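Long-range contacts in CT021 (Chlamydia trachomatis serovar L2, PDB 6UXD), which is of unknown function but has a family region of the LolA/LolB clan, whose members include bacterial lipoprotein carriers: residues T15-D20 / N178-F183; S64-A69 / K199-G204; N87-F92 / D106-F111; S124-Y129 / L172-N177; S164-K169 / I189-G194. One frame throughout, in Å; residues are numbered along the deposited sequence.

Contact 1: T15-D20 / N178-F183; sequences TARPGD and NERLAF
Glu179 meets Thr15 through water rather than directly: water 1 donates to the Glu179 carbonyl O at 2.6 Å and to Thr15 OG1, a hydroxyl that is also paired with the carbonyl of Lys12. Arg180 sets CG anti to its N (chi1 -177°) and bends at chi2, and its guanidinium lands beside the carboxylate of Asp20. Arg180 NH1 reaches Asp20 OD2 at 2.9 Å, nearly in the guanidinium plane and on the syn side of the oxygen, while Arg180 NH2 makes a weak bond to Asp20 OD1. Over one face of this group lies Arg17, its CD 3.5 Å from Arg180 CZ and its own guanidinium stacked at 28°; the Asp20 carboxylate probably offsets the positive charge gathered here. Asp20 OD2 also accepts from Arg17 N at 2.7 Å, this donor standing above the carboxylate plane. Ala182 places its CB 3.8 Å from Ala16 CB, and the edge of the Phe183 ring faces the Asp20 backbone. Phe183 further packs on Phe33 and Ile35 of strand 29-38. Here a type II turn, Arg17 to Asp20, is joined to the loop between antiparallel strands 170-176 and 186-189 by a salt bridge and a stacked arginine pair.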
# COMPACT_ATOMS: atom_id res chain seq x y z
N THR A 15 1.93 12.35 -2.64
CA THR A 15 3.24 12.84 -3.05
C THR A 15 3.97 11.86 -3.97
O THR A 15 4.95 12.25 -4.61
CB THR A 15 4.11 13.14 -1.81
OG1 THR A 15 4.57 11.91 -1.21
CG2 THR A 15 3.33 13.93 -0.76
N ALA A 16 3.52 10.61 -4.08
CA ALA A 16 4.18 9.68 -4.99
C ALA A 16 4.01 10.14 -6.43
O ALA A 16 3.19 10.99 -6.74
CB ALA A 16 3.62 8.27 -4.83
N ARG A 17 4.81 9.56 -7.32
CA ARG A 17 4.75 9.86 -8.75
C ARG A 17 4.34 8.65 -9.56
O ARG A 17 4.57 7.51 -9.13
CB ARG A 17 6.11 10.35 -9.26
CG ARG A 17 6.62 11.54 -8.49
CD ARG A 17 7.99 11.96 -8.95
NE ARG A 17 8.52 13.01 -8.08
CZ ARG A 17 9.79 13.38 -8.03
NH1 ARG A 17 10.70 12.77 -8.80
NH2 ARG A 17 10.16 14.35 -7.20
N PRO A 18 3.73 8.85 -10.73
CA PRO A 18 3.43 7.71 -11.61
C PRO A 18 4.64 6.82 -11.83
O PRO A 18 5.76 7.30 -12.02
CB PRO A 18 3.00 8.37 -12.92
CG PRO A 18 2.37 9.66 -12.47
CD PRO A 18 3.20 10.11 -11.28
N GLY A 19 4.40 5.52 -11.81
CA GLY A 19 5.45 4.53 -11.86
C GLY A 19 5.97 4.10 -10.49
O GLY A 19 6.65 3.08 -10.41
N ASP A 20 5.69 4.86 -9.43
CA ASP A 20 6.08 4.45 -8.09
C ASP A 20 5.27 3.24 -7.65
O ASP A 20 4.06 3.16 -7.90
CB ASP A 20 5.88 5.58 -7.10
CG ASP A 20 6.87 6.70 -7.29
OD1 ASP A 20 7.76 6.53 -8.15
OD2 ASP A 20 6.74 7.74 -6.62
N ASN A 178 13.69 9.87 2.97
CA ASN A 178 13.75 10.38 1.61
C ASN A 178 12.31 10.46 1.10
O ASN A 178 11.68 9.44 0.85
CB ASN A 178 14.61 9.47 0.74
CG ASN A 178 14.71 9.98 -0.68
OD1 ASN A 178 14.11 11.00 -1.00
ND2 ASN A 178 15.47 9.30 -1.52
N GLU A 179 11.78 11.69 1.01
CA GLU A 179 10.38 11.88 0.61
C GLU A 179 10.08 11.34 -0.78
O GLU A 179 8.91 11.17 -1.13
CB GLU A 179 10.02 13.37 0.68
CG GLU A 179 9.98 13.87 2.14
CD GLU A 179 10.08 15.38 2.29
OE1 GLU A 179 9.72 16.13 1.35
OE2 GLU A 179 10.53 15.82 3.38
N ARG A 180 11.11 11.06 -1.58
CA ARG A 180 10.88 10.46 -2.87
C ARG A 180 10.33 9.04 -2.73
O ARG A 180 9.74 8.52 -3.68
CB ARG A 180 12.19 10.50 -3.65
CG ARG A 180 12.10 9.97 -5.03
CD ARG A 180 11.40 10.94 -5.96
NE ARG A 180 11.16 10.26 -7.23
CZ ARG A 180 10.08 9.52 -7.48
NH1 ARG A 180 9.11 9.40 -6.56
NH2 ARG A 180 9.98 8.92 -8.66
N LEU A 181 10.49 8.42 -1.57
CA LEU A 181 9.96 7.08 -1.32
C LEU A 181 8.71 7.25 -0.46
O LEU A 181 8.80 7.33 0.77
CB LEU A 181 10.99 6.20 -0.63
CG LEU A 181 12.19 5.77 -1.46
CD1 LEU A 181 13.18 4.99 -0.56
CD2 LEU A 181 11.76 4.93 -2.66
N ALA A 182 7.54 7.26 -1.11
CA ALA A 182 6.32 7.72 -0.45
C ALA A 182 5.54 6.60 0.23
O ALA A 182 4.74 6.89 1.12
CB ALA A 182 5.41 8.42 -1.48
N PHE A 183 5.77 5.34 -0.14
CA PHE A 183 5.09 4.24 0.52
C PHE A 183 5.73 3.88 1.85
O PHE A 183 6.93 4.10 2.06
CB PHE A 183 5.09 3.00 -0.36
CG PHE A 183 4.19 3.10 -1.55
CD1 PHE A 183 2.84 2.83 -1.43
CD2 PHE A 183 4.70 3.42 -2.79
CE1 PHE A 183 2.01 2.88 -2.53
CE2 PHE A 183 3.89 3.48 -3.89
CZ PHE A 183 2.52 3.21 -3.76
O HOH W 1 6.80 11.67 0.39
O HOH W 2 7.65 11.68 -4.32
O HOH W 3 7.11 6.54 -3.91

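Contact 2: S64-A69 / K199-G204; sequences SSWKNA and KTIEMG
Both oxygens of the buried Glu202 carboxylate are held twice. Glu202 OE1 receives the backbone NH of Trp66 at 2.8 Å from Trp66 N on its syn lone pair, and also bonds Asn144 ND2. Glu202 OE2 takes the next amide, Lys67 N, at 3.0 Å and a fairly straight 164°, somewhat out of the carboxylate plane, with the hydroxyl of Tyr21 as its second partner. Two consecutive peptide NH groups thus share one carboxylate between its oxygens. The side chain reaches them by stretching straight out from strand 196-204, CG anti to the backbone N (chi1 -170°) and the chain still extended at chi2. The amides belong to the first turn of helix 66-69, where NH groups lack partners within the helix itself; Ser65 is the N-cap, its OG accepting from Asn68 N. A negative group at this helix end is favourably placed, and the charge of Glu202 is probably stabilised by it. Trp66 turns the edge of its indole to the carboxylate, the two planes 72° apart, with Trp66 CD1 3.4 Å from Glu202 OE1. Farther along the same ring, Ile201 brings its CD1 obliquely to Trp66 NE1, 3.6 Å away. Val61 of helix 58-63 and Val23 of strand 21-26 also pack against the indole, while Lys67 NZ bends back to Asn68 OD1 at 2.9 Å.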
# COMPACT_ATOMS: atom_id res chain seq x y z
N SER A 64 15.13 -11.62 -10.42
CA SER A 64 15.09 -10.22 -10.82
C SER A 64 14.45 -9.36 -9.73
O SER A 64 15.14 -8.85 -8.85
CB SER A 64 14.36 -10.04 -12.16
OG SER A 64 13.01 -10.48 -12.12
N SER A 65 13.13 -9.18 -9.78
CA SER A 65 12.43 -8.36 -8.79
C SER A 65 10.95 -8.58 -8.98
O SER A 65 10.51 -9.14 -9.99
CB SER A 65 12.79 -6.88 -8.92
OG SER A 65 12.40 -6.33 -10.17
N TRP A 66 10.18 -8.19 -7.96
CA TRP A 66 8.73 -8.15 -8.09
C TRP A 66 8.31 -7.34 -9.30
O TRP A 66 7.49 -7.79 -10.11
CB TRP A 66 8.08 -7.56 -6.83
CG TRP A 66 7.87 -8.58 -5.77
CD1 TRP A 66 8.76 -8.96 -4.80
CD2 TRP A 66 6.69 -9.36 -5.57
NE1 TRP A 66 8.20 -9.94 -4.01
CE2 TRP A 66 6.93 -10.19 -4.46
CE3 TRP A 66 5.45 -9.42 -6.21
CZ2 TRP A 66 5.97 -11.09 -3.98
CZ3 TRP A 66 4.50 -10.31 -5.74
CH2 TRP A 66 4.77 -11.13 -4.63
N LYS A 67 8.85 -6.13 -9.44
CA LYS A 67 8.48 -5.29 -10.56
C LYS A 67 8.70 -6.02 -11.88
O LYS A 67 7.79 -6.10 -12.72
CB LYS A 67 9.27 -3.98 -10.56
CG LYS A 67 9.18 -3.23 -11.89
CD LYS A 67 9.58 -1.78 -11.76
CE LYS A 67 11.03 -1.61 -11.37
NZ LYS A 67 11.94 -2.16 -12.39
N ASN A 68 9.90 -6.58 -12.08
CA ASN A 68 10.26 -7.15 -13.37
C ASN A 68 9.68 -8.54 -13.61
O ASN A 68 9.49 -8.94 -14.76
CB ASN A 68 11.78 -7.20 -13.53
CG ASN A 68 12.41 -5.82 -13.55
OD1 ASN A 68 11.71 -4.81 -13.62
ND2 ASN A 68 13.73 -5.77 -13.48
N ALA A 69 9.40 -9.31 -12.56
CA ALA A 69 8.76 -10.60 -12.76
C ALA A 69 7.24 -10.53 -12.75
O ALA A 69 6.59 -11.56 -12.99
CB ALA A 69 9.22 -11.58 -11.68
N LYS A 199 4.72 -5.68 6.27
CA LYS A 199 6.11 -5.44 5.89
C LYS A 199 6.16 -5.05 4.42
O LYS A 199 5.50 -5.66 3.58
CB LYS A 199 6.93 -6.70 6.18
CG LYS A 199 8.40 -6.67 5.76
CD LYS A 199 9.15 -7.92 6.26
CE LYS A 199 10.51 -8.10 5.56
NZ LYS A 199 11.23 -9.36 5.98
N THR A 200 6.95 -4.03 4.10
CA THR A 200 7.19 -3.66 2.71
C THR A 200 8.46 -4.35 2.25
O THR A 200 9.55 -4.09 2.77
CB THR A 200 7.31 -2.15 2.54
OG1 THR A 200 6.17 -1.52 3.14
CG2 THR A 200 7.36 -1.80 1.06
N ILE A 201 8.32 -5.26 1.29
CA ILE A 201 9.45 -6.09 0.88
C ILE A 201 10.12 -5.57 -0.38
O ILE A 201 11.28 -5.93 -0.64
CB ILE A 201 9.03 -7.56 0.72
CG1 ILE A 201 8.00 -7.73 -0.41
CG2 ILE A 201 8.47 -8.06 2.02
CD1 ILE A 201 7.51 -9.18 -0.59
N GLU A 202 9.45 -4.72 -1.15
CA GLU A 202 10.06 -4.10 -2.32
C GLU A 202 9.36 -2.78 -2.59
O GLU A 202 8.15 -2.68 -2.38
CB GLU A 202 9.97 -5.01 -3.55
CG GLU A 202 10.81 -4.53 -4.73
CD GLU A 202 10.77 -5.47 -5.93
OE1 GLU A 202 11.10 -6.66 -5.76
OE2 GLU A 202 10.38 -5.03 -7.05
N MET A 203 10.13 -1.77 -2.98
CA MET A 203 9.54 -0.54 -3.49
C MET A 203 10.49 0.04 -4.53
O MET A 203 11.68 -0.28 -4.56
CB MET A 203 9.25 0.49 -2.38
CG MET A 203 10.44 0.85 -1.56
SD MET A 203 10.21 2.06 -0.24
CE MET A 203 8.95 1.34 0.82
N GLY A 204 9.93 0.87 -5.41
CA GLY A 204 10.73 1.51 -6.42
C GLY A 204 9.99 2.47 -7.33
O GLY A 204 8.99 3.10 -6.94

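Contact 3: N87-F92 / D106-F111; sequences NPLMIF and DPLPFF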
# COMPACT_ATOMS: atom_id res chain seq x y z
N ASN A 87 -12.98 14.50 -4.24
CA ASN A 87 -14.29 13.90 -4.10
C ASN A 87 -14.19 12.54 -3.42
O ASN A 87 -13.08 12.07 -3.11
CB ASN A 87 -14.94 13.80 -5.48
CG ASN A 87 -14.97 15.16 -6.18
OD1 ASN A 87 -14.46 15.32 -7.29
ND2 ASN A 87 -15.55 16.15 -5.50
N PRO A 88 -15.31 11.90 -3.13
CA PRO A 88 -15.23 10.62 -2.43
C PRO A 88 -14.51 9.58 -3.26
O PRO A 88 -14.51 9.62 -4.50
CB PRO A 88 -16.70 10.25 -2.19
CG PRO A 88 -17.40 11.58 -2.19
CD PRO A 88 -16.70 12.38 -3.24
N LEU A 89 -13.87 8.66 -2.56
CA LEU A 89 -13.09 7.62 -3.22
C LEU A 89 -13.97 6.79 -4.15
O LEU A 89 -15.09 6.42 -3.80
CB LEU A 89 -12.43 6.72 -2.18
CG LEU A 89 -11.53 5.64 -2.76
CD1 LEU A 89 -10.25 6.28 -3.28
CD2 LEU A 89 -11.23 4.54 -1.74
N MET A 90 -13.45 6.49 -5.33
CA MET A 90 -14.12 5.60 -6.25
C MET A 90 -13.21 4.41 -6.52
O MET A 90 -12.01 4.58 -6.79
CB MET A 90 -14.48 6.33 -7.55
CG MET A 90 -15.05 5.41 -8.62
SD MET A 90 -15.83 6.31 -9.99
CE MET A 90 -14.88 7.80 -10.04
N ILE A 91 -13.77 3.21 -6.41
CA ILE A 91 -13.03 1.97 -6.55
C ILE A 91 -13.60 1.19 -7.72
O ILE A 91 -14.82 1.14 -7.90
CB ILE A 91 -13.09 1.12 -5.27
CG1 ILE A 91 -12.55 1.90 -4.07
CG2 ILE A 91 -12.33 -0.17 -5.46
CD1 ILE A 91 -12.52 1.07 -2.80
N PHE A 92 -12.73 0.54 -8.47
CA PHE A 92 -13.11 -0.37 -9.53
C PHE A 92 -12.45 -1.71 -9.27
O PHE A 92 -11.38 -1.77 -8.66
CB PHE A 92 -12.68 0.14 -10.89
CG PHE A 92 -13.14 1.53 -11.21
CD1 PHE A 92 -12.47 2.64 -10.69
CD2 PHE A 92 -14.21 1.74 -12.06
CE1 PHE A 92 -12.88 3.92 -10.99
CE2 PHE A 92 -14.61 3.02 -12.37
CZ PHE A 92 -13.95 4.12 -11.84
N ASP A 106 -17.59 -3.94 -0.52
CA ASP A 106 -16.90 -5.01 0.19
C ASP A 106 -15.59 -4.46 0.76
O ASP A 106 -15.44 -4.43 1.99
CB ASP A 106 -16.67 -6.22 -0.72
N PRO A 107 -14.64 -4.03 -0.06
CA PRO A 107 -13.45 -3.35 0.47
C PRO A 107 -13.54 -1.83 0.52
O PRO A 107 -12.59 -1.20 0.99
CB PRO A 107 -12.36 -3.78 -0.52
CG PRO A 107 -13.08 -3.87 -1.81
CD PRO A 107 -14.47 -4.37 -1.49
N LEU A 108 -14.64 -1.23 0.07
CA LEU A 108 -14.69 0.22 -0.08
C LEU A 108 -14.48 0.96 1.23
O LEU A 108 -13.61 1.86 1.27
CB LEU A 108 -16.02 0.61 -0.74
CG LEU A 108 -16.38 2.10 -0.85
CD1 LEU A 108 -15.34 2.88 -1.64
CD2 LEU A 108 -17.76 2.25 -1.50
N PRO A 109 -15.20 0.68 2.31
CA PRO A 109 -15.00 1.47 3.54
C PRO A 109 -13.65 1.25 4.20
O PRO A 109 -13.09 2.19 4.78
CB PRO A 109 -16.16 1.03 4.44
CG PRO A 109 -16.56 -0.32 3.93
CD PRO A 109 -16.27 -0.33 2.46
N PHE A 110 -13.09 0.04 4.11
CA PHE A 110 -11.75 -0.22 4.64
C PHE A 110 -10.72 0.70 4.00
O PHE A 110 -9.90 1.31 4.70
CB PHE A 110 -11.42 -1.70 4.39
CG PHE A 110 -10.09 -2.13 4.94
CD1 PHE A 110 -9.91 -2.30 6.30
CD2 PHE A 110 -9.05 -2.42 4.08
CE1 PHE A 110 -8.69 -2.73 6.80
CE2 PHE A 110 -7.83 -2.85 4.57
CZ PHE A 110 -7.65 -3.01 5.93
N PHE A 111 -10.74 0.82 2.67
CA PHE A 111 -9.81 1.71 1.99
C PHE A 111 -9.97 3.16 2.45
O PHE A 111 -8.98 3.85 2.72
CB PHE A 111 -9.99 1.61 0.47
CG PHE A 111 -9.24 0.47 -0.17
CD1 PHE A 111 -7.85 0.42 -0.14
CD2 PHE A 111 -9.91 -0.56 -0.81
CE1 PHE A 111 -7.16 -0.62 -0.72
CE2 PHE A 111 -9.23 -1.61 -1.41
CZ PHE A 111 -7.85 -1.64 -1.36
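Ile91 drives its terminal methyl into helix 108-116 and overlaps Leu108 and Phe111 at once. Ile91 CD1 lies 3.5 Å from Leu108 CD1 and 3.6 Å from Leu108 CA, so the methyl rests against the helix backbone as well as on a side chain. The same methyl also approaches the Phe111 ring at a slant, with Ile91 CD1 3.7 Å from Phe111 CD2. The reach depends on an extended outer chain: Ile91 CD1 continues anti to CA (chi2 -177°), which carries the methyl out from the strand toward the helix. Leu108 answers with one branch, its CD1, which also lies 3.8 Å from Ile91 CG1.

This is helix-on-strand packing, in which Ile91 on strand 90-95 and Leu89 just before it turn toward the same helix. They meet residues three apart on that helix, Leu108 and Phe111, which lie on the same side of its first turn. Between Leu89 and Ile91, Met90 faces away from the helix. The chain joining the two segments is short: strand 90-95 turns back into strand 98-101, and helix 108-116 then returns to pack against the first of these.

Leu89 makes the lighter contact. Its CD2 lies 3.9 Å from Phe111 CB, meeting the base of that side chain rather than its ring, and 4.4 Å from Leu108 CD1. The same leucine packs on Val112 and Leu115 farther along the helix, and Phe111 also touches Leu82 of strand 79-84, the antiparallel neighbour of strand 90-95.

Contact 4: S124-Y129 / L172-N177; sequences SHLIKY and LIYFSN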
# COMPACT_ATOMS: atom_id res chain seq x y z
N SER A 124 10.66 5.97 17.44
CA SER A 124 10.71 4.59 16.97
C SER A 124 10.52 3.58 18.10
O SER A 124 11.10 3.70 19.18
CB SER A 124 12.06 4.29 16.29
OG SER A 124 12.14 2.92 15.96
N HIS A 125 9.73 2.55 17.84
CA HIS A 125 9.63 1.42 18.75
C HIS A 125 10.03 0.12 18.06
O HIS A 125 9.54 -0.95 18.42
CB HIS A 125 8.23 1.32 19.34
CG HIS A 125 7.94 2.37 20.37
ND1 HIS A 125 8.89 2.83 21.26
CD2 HIS A 125 6.81 3.07 20.64
CE1 HIS A 125 8.36 3.76 22.03
NE2 HIS A 125 7.09 3.92 21.68
N LEU A 126 10.89 0.19 17.04
CA LEU A 126 11.30 -1.03 16.34
C LEU A 126 11.96 -2.04 17.27
O LEU A 126 11.84 -3.25 17.06
CB LEU A 126 12.24 -0.71 15.17
CG LEU A 126 11.62 0.08 13.99
CD1 LEU A 126 12.69 0.51 13.03
CD2 LEU A 126 10.58 -0.74 13.26
N ILE A 127 12.65 -1.56 18.31
CA ILE A 127 13.30 -2.39 19.32
C ILE A 127 12.83 -1.93 20.70
O ILE A 127 12.85 -0.73 21.00
CB ILE A 127 14.84 -2.32 19.22
CG1 ILE A 127 15.29 -2.86 17.87
CG2 ILE A 127 15.48 -3.14 20.34
CD1 ILE A 127 16.78 -2.80 17.63
N LYS A 128 12.45 -2.89 21.53
CA LYS A 128 12.16 -2.68 22.95
C LYS A 128 13.37 -3.04 23.81
O LYS A 128 13.85 -4.19 23.78
CB LYS A 128 10.91 -3.48 23.33
CG LYS A 128 10.46 -3.31 24.80
N TYR A 129 13.91 -2.05 24.51
CA TYR A 129 15.05 -2.22 25.41
C TYR A 129 14.55 -2.28 26.85
O TYR A 129 13.86 -1.36 27.31
CB TYR A 129 16.06 -1.08 25.27
CG TYR A 129 16.48 -0.77 23.84
CD1 TYR A 129 15.71 0.07 23.05
CD2 TYR A 129 17.65 -1.30 23.30
CE1 TYR A 129 16.08 0.37 21.73
CE2 TYR A 129 18.03 -1.03 21.99
CZ TYR A 129 17.25 -0.19 21.21
OH TYR A 129 17.66 0.07 19.91
N LEU A 172 1.62 2.29 14.26
CA LEU A 172 2.91 2.94 14.10
C LEU A 172 3.41 2.64 12.69
O LEU A 172 3.50 1.47 12.29
CB LEU A 172 3.89 2.48 15.18
CG LEU A 172 5.05 3.41 15.53
CD1 LEU A 172 4.67 4.87 15.68
CD2 LEU A 172 5.72 2.90 16.80
N ILE A 173 3.68 3.70 11.93
CA ILE A 173 4.01 3.59 10.51
C ILE A 173 5.36 4.24 10.29
O ILE A 173 5.60 5.36 10.77
CB ILE A 173 2.95 4.25 9.61
CG1 ILE A 173 1.55 3.84 10.07
CG2 ILE A 173 3.15 3.84 8.15
CD1 ILE A 173 0.43 4.16 9.09
N TYR A 174 6.24 3.57 9.54
CA TYR A 174 7.58 4.08 9.30
C TYR A 174 7.70 4.46 7.83
O TYR A 174 7.30 3.70 6.95
CB TYR A 174 8.65 3.05 9.70
CG TYR A 174 8.61 2.67 11.17
CD1 TYR A 174 7.67 1.77 11.66
CD2 TYR A 174 9.51 3.21 12.07
CE1 TYR A 174 7.64 1.42 13.02
CE2 TYR A 174 9.49 2.86 13.42
CZ TYR A 174 8.55 1.99 13.89
OH TYR A 174 8.57 1.70 15.23
N PHE A 175 8.26 5.64 7.57
CA PHE A 175 8.52 6.12 6.23
C PHE A 175 9.99 6.49 6.11
O PHE A 175 10.61 6.96 7.07
CB PHE A 175 7.67 7.35 5.85
CG PHE A 175 6.21 7.06 5.73
CD1 PHE A 175 5.68 6.57 4.55
CD2 PHE A 175 5.35 7.29 6.80
CE1 PHE A 175 4.31 6.32 4.43
CE2 PHE A 175 3.99 7.04 6.69
CZ PHE A 175 3.47 6.54 5.50
N SER A 176 10.51 6.28 4.91
CA SER A 176 11.87 6.68 4.58
C SER A 176 12.04 8.17 4.80
O SER A 176 11.13 8.97 4.56
CB SER A 176 12.17 6.34 3.11
OG SER A 176 13.32 7.06 2.67
N ASN A 177 13.23 8.55 5.26
CA ASN A 177 13.52 9.97 5.39
C ASN A 177 13.61 10.65 4.04
O ASN A 177 13.64 11.88 3.98
CB ASN A 177 14.82 10.17 6.17
CG ASN A 177 14.70 9.73 7.64
OD1 ASN A 177 13.63 9.84 8.23
ND2 ASN A 177 15.81 9.28 8.23
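The Tyr174 ring carries Leu126 on one face and has Ser124 and His125 at its edge. Leu126 CD2 sits 3.7 Å from the ring centroid and 22° off the normal, a CH-pi contact displaced toward the hydroxyl end, where the same methyl is 3.5 Å from Tyr174 CZ. The two chains run counter to each other, and Leu126 CG lies over Tyr174 CE2, 3.5 Å away. At the edge, Ser124 OG approaches Tyr174 CE2 to 3.7 Å. His125 N donates to Tyr174 OH over 3.0 Å, with an N-H...O angle of 152°. The next amide, Leu126 N, is directed instead to Ser124 OG at 3.2 Å and an almost straight 175°, which makes an ST turn. Ser124 OG, lying anti to its own backbone N, accepts it from there. The turn sets Leu126 over the ring and the His125 amide at its hydroxyl. Away from the ring, Leu172 CD2 meets His125 CB at 3.9 Å and comes obliquely to the imidazole, the two side chains crossing at about a right angle. Residues 124-129 form an exposed loop after strand 118-122, laid over side chains of strand 170-176. Ile148 touches both Leu126 and Tyr174, Trp186 meets the tyrosine ring at about 75°, and Ala154 of the adjoining antiparallel strand 152-158 touches both Leu172 and Tyr174.

Contact 5: S164-K169 / I189-G194; sequences SPLSEK and IDTPTG. Unlike the reference sequence in segment 189-194: Asp190 (reference Glu).
Leu166 CD2 touches two residues of the facing segment, 3.8 Å from Ile189 CD1 and 3.7 Å from Thr191 CG2. The leucine runs roughly perpendicular to the isoleucine and alongside the threonine. Next to it Pro165 meets Pro192, with Pro165 CB 3.8 Å from Pro192 CD. Lys169 lies against the backbone: its CB and CG cover Asp190 O, the nearest approach being 3.2 Å from Lys169 CB, and the bend at chi2 (-53°) turns CD on toward Asp190 CB. That carbonyl oxygen is buried with no hydrogen-bonding partner in the model. The ammonium itself does not pair with the aspartate, as Lys169 NZ and Asp190 OD2 stay 5.4 Å apart. Two connections of an antiparallel meander meet here, one leading from strand 152-158 to strand 170-176 and the other from strand 186-189 to strand 196-204. Each is shaped from within. The first folds through two overlapping turns, type I from Ser164 to Ser167 and type II from Leu166 to Lys169, which turn Leu166 and Lys169 both toward residues 189-192. In the second, Thr191 OG1 donates to Gly194 O at 2.6 Å, in the carbonyl plane on a lone pair. Behind these, Trp159 packs on Leu166, and Val196 touches both Ile189 and Thr191.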
# COMPACT_ATOMS: atom_id res chain seq x y z
N SER A 164 -14.87 -3.41 14.39
CA SER A 164 -13.85 -4.38 14.04
C SER A 164 -12.89 -4.57 15.20
O SER A 164 -12.89 -3.76 16.14
CB SER A 164 -13.09 -3.93 12.79
OG SER A 164 -12.41 -2.71 13.03
N PRO A 165 -12.05 -5.61 15.19
CA PRO A 165 -11.00 -5.71 16.22
C PRO A 165 -10.03 -4.54 16.21
O PRO A 165 -9.41 -4.26 17.24
CB PRO A 165 -10.30 -7.03 15.88
CG PRO A 165 -10.67 -7.32 14.46
CD PRO A 165 -12.05 -6.77 14.28
N LEU A 166 -9.88 -3.85 15.08
CA LEU A 166 -8.96 -2.73 14.99
C LEU A 166 -9.48 -1.48 15.67
O LEU A 166 -8.75 -0.49 15.75
CB LEU A 166 -8.66 -2.41 13.52
CG LEU A 166 -8.11 -3.55 12.67
CD1 LEU A 166 -7.69 -3.02 11.31
CD2 LEU A 166 -6.95 -4.24 13.36
N SER A 167 -10.70 -1.51 16.17
CA SER A 167 -11.35 -0.29 16.63
C SER A 167 -10.50 0.42 17.68
O SER A 167 -10.20 -0.13 18.74
CB SER A 167 -12.73 -0.61 17.20
OG SER A 167 -13.47 0.58 17.41
N GLU A 168 -10.12 1.66 17.38
CA GLU A 168 -9.38 2.53 18.28
C GLU A 168 -7.99 2.01 18.61
O GLU A 168 -7.36 2.51 19.55
CB GLU A 168 -10.17 2.76 19.58
CG GLU A 168 -11.59 3.23 19.34
CD GLU A 168 -12.28 3.68 20.60
OE1 GLU A 168 -12.22 4.89 20.90
OE2 GLU A 168 -12.86 2.82 21.29
N LYS A 169 -7.47 1.05 17.85
CA LYS A 169 -6.15 0.49 18.10
C LYS A 169 -5.03 1.39 17.56
O LYS A 169 -5.17 2.05 16.52
CB LYS A 169 -6.05 -0.90 17.48
CG LYS A 169 -6.86 -1.96 18.23
CD LYS A 169 -6.49 -1.96 19.71
CE LYS A 169 -6.82 -3.26 20.40
NZ LYS A 169 -6.19 -3.30 21.75
N ILE A 189 0.43 -2.65 13.99
CA ILE A 189 -0.86 -2.29 14.56
C ILE A 189 -1.20 -3.21 15.73
O ILE A 189 -1.14 -4.44 15.59
CB ILE A 189 -1.99 -2.31 13.51
CG1 ILE A 189 -3.33 -1.98 14.17
CG2 ILE A 189 -2.07 -3.64 12.82
CD1 ILE A 189 -4.37 -1.39 13.23
N ASP A 190 -1.53 -2.61 16.87
CA ASP A 190 -2.14 -3.34 17.99
C ASP A 190 -3.43 -4.01 17.54
O ASP A 190 -4.25 -3.42 16.84
CB ASP A 190 -2.47 -2.40 19.15
CG ASP A 190 -1.25 -1.79 19.81
OD1 ASP A 190 -0.12 -2.12 19.40
OD2 ASP A 190 -1.44 -0.98 20.76
N THR A 191 -3.63 -5.25 17.97
CA THR A 191 -4.94 -5.88 17.88
C THR A 191 -5.18 -6.73 19.13
O THR A 191 -4.30 -6.85 19.98
CB THR A 191 -5.08 -6.75 16.63
OG1 THR A 191 -4.48 -8.03 16.85
CG2 THR A 191 -4.43 -6.07 15.41
N PRO A 192 -6.38 -7.29 19.28
CA PRO A 192 -6.61 -8.20 20.42
C PRO A 192 -5.83 -9.50 20.33
O PRO A 192 -5.41 -10.02 21.37
CB PRO A 192 -8.13 -8.44 20.37
CG PRO A 192 -8.68 -7.25 19.63
CD PRO A 192 -7.64 -6.91 18.61
N THR A 193 -5.61 -10.04 19.12
CA THR A 193 -4.78 -11.23 18.98
C THR A 193 -3.31 -10.97 19.24
O THR A 193 -2.52 -11.92 19.29
CB THR A 193 -4.91 -11.82 17.57
OG1 THR A 193 -3.96 -11.20 16.70
CG2 THR A 193 -6.33 -11.63 17.02
N GLY A 194 -2.91 -9.71 19.40
CA GLY A 194 -1.52 -9.32 19.45
C GLY A 194 -1.16 -8.43 18.26
O GLY A 194 -1.98 -8.16 17.38

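In the fold
The five contacts illustrate how a curled antiparallel structure is held by loops and short helices. Contacts 1 and 2 touch, Phe183 O lying 3.6 Å from Met203 CE, and their segments alternate along the chain. Contact 1 also touches contact 4, where Ala182 O comes within 3.4 Å of Phe175 CE1. Contacts 4 and 5 adjoin in sequence but do not otherwise touch, their centres about 18 Å apart. Contact 3 is the most local in sequence; its centre lies about 25 Å from that of contact 2, across the centre of the chain. With the function unknown and no ligand in the structure, none of the five can be tied to a site.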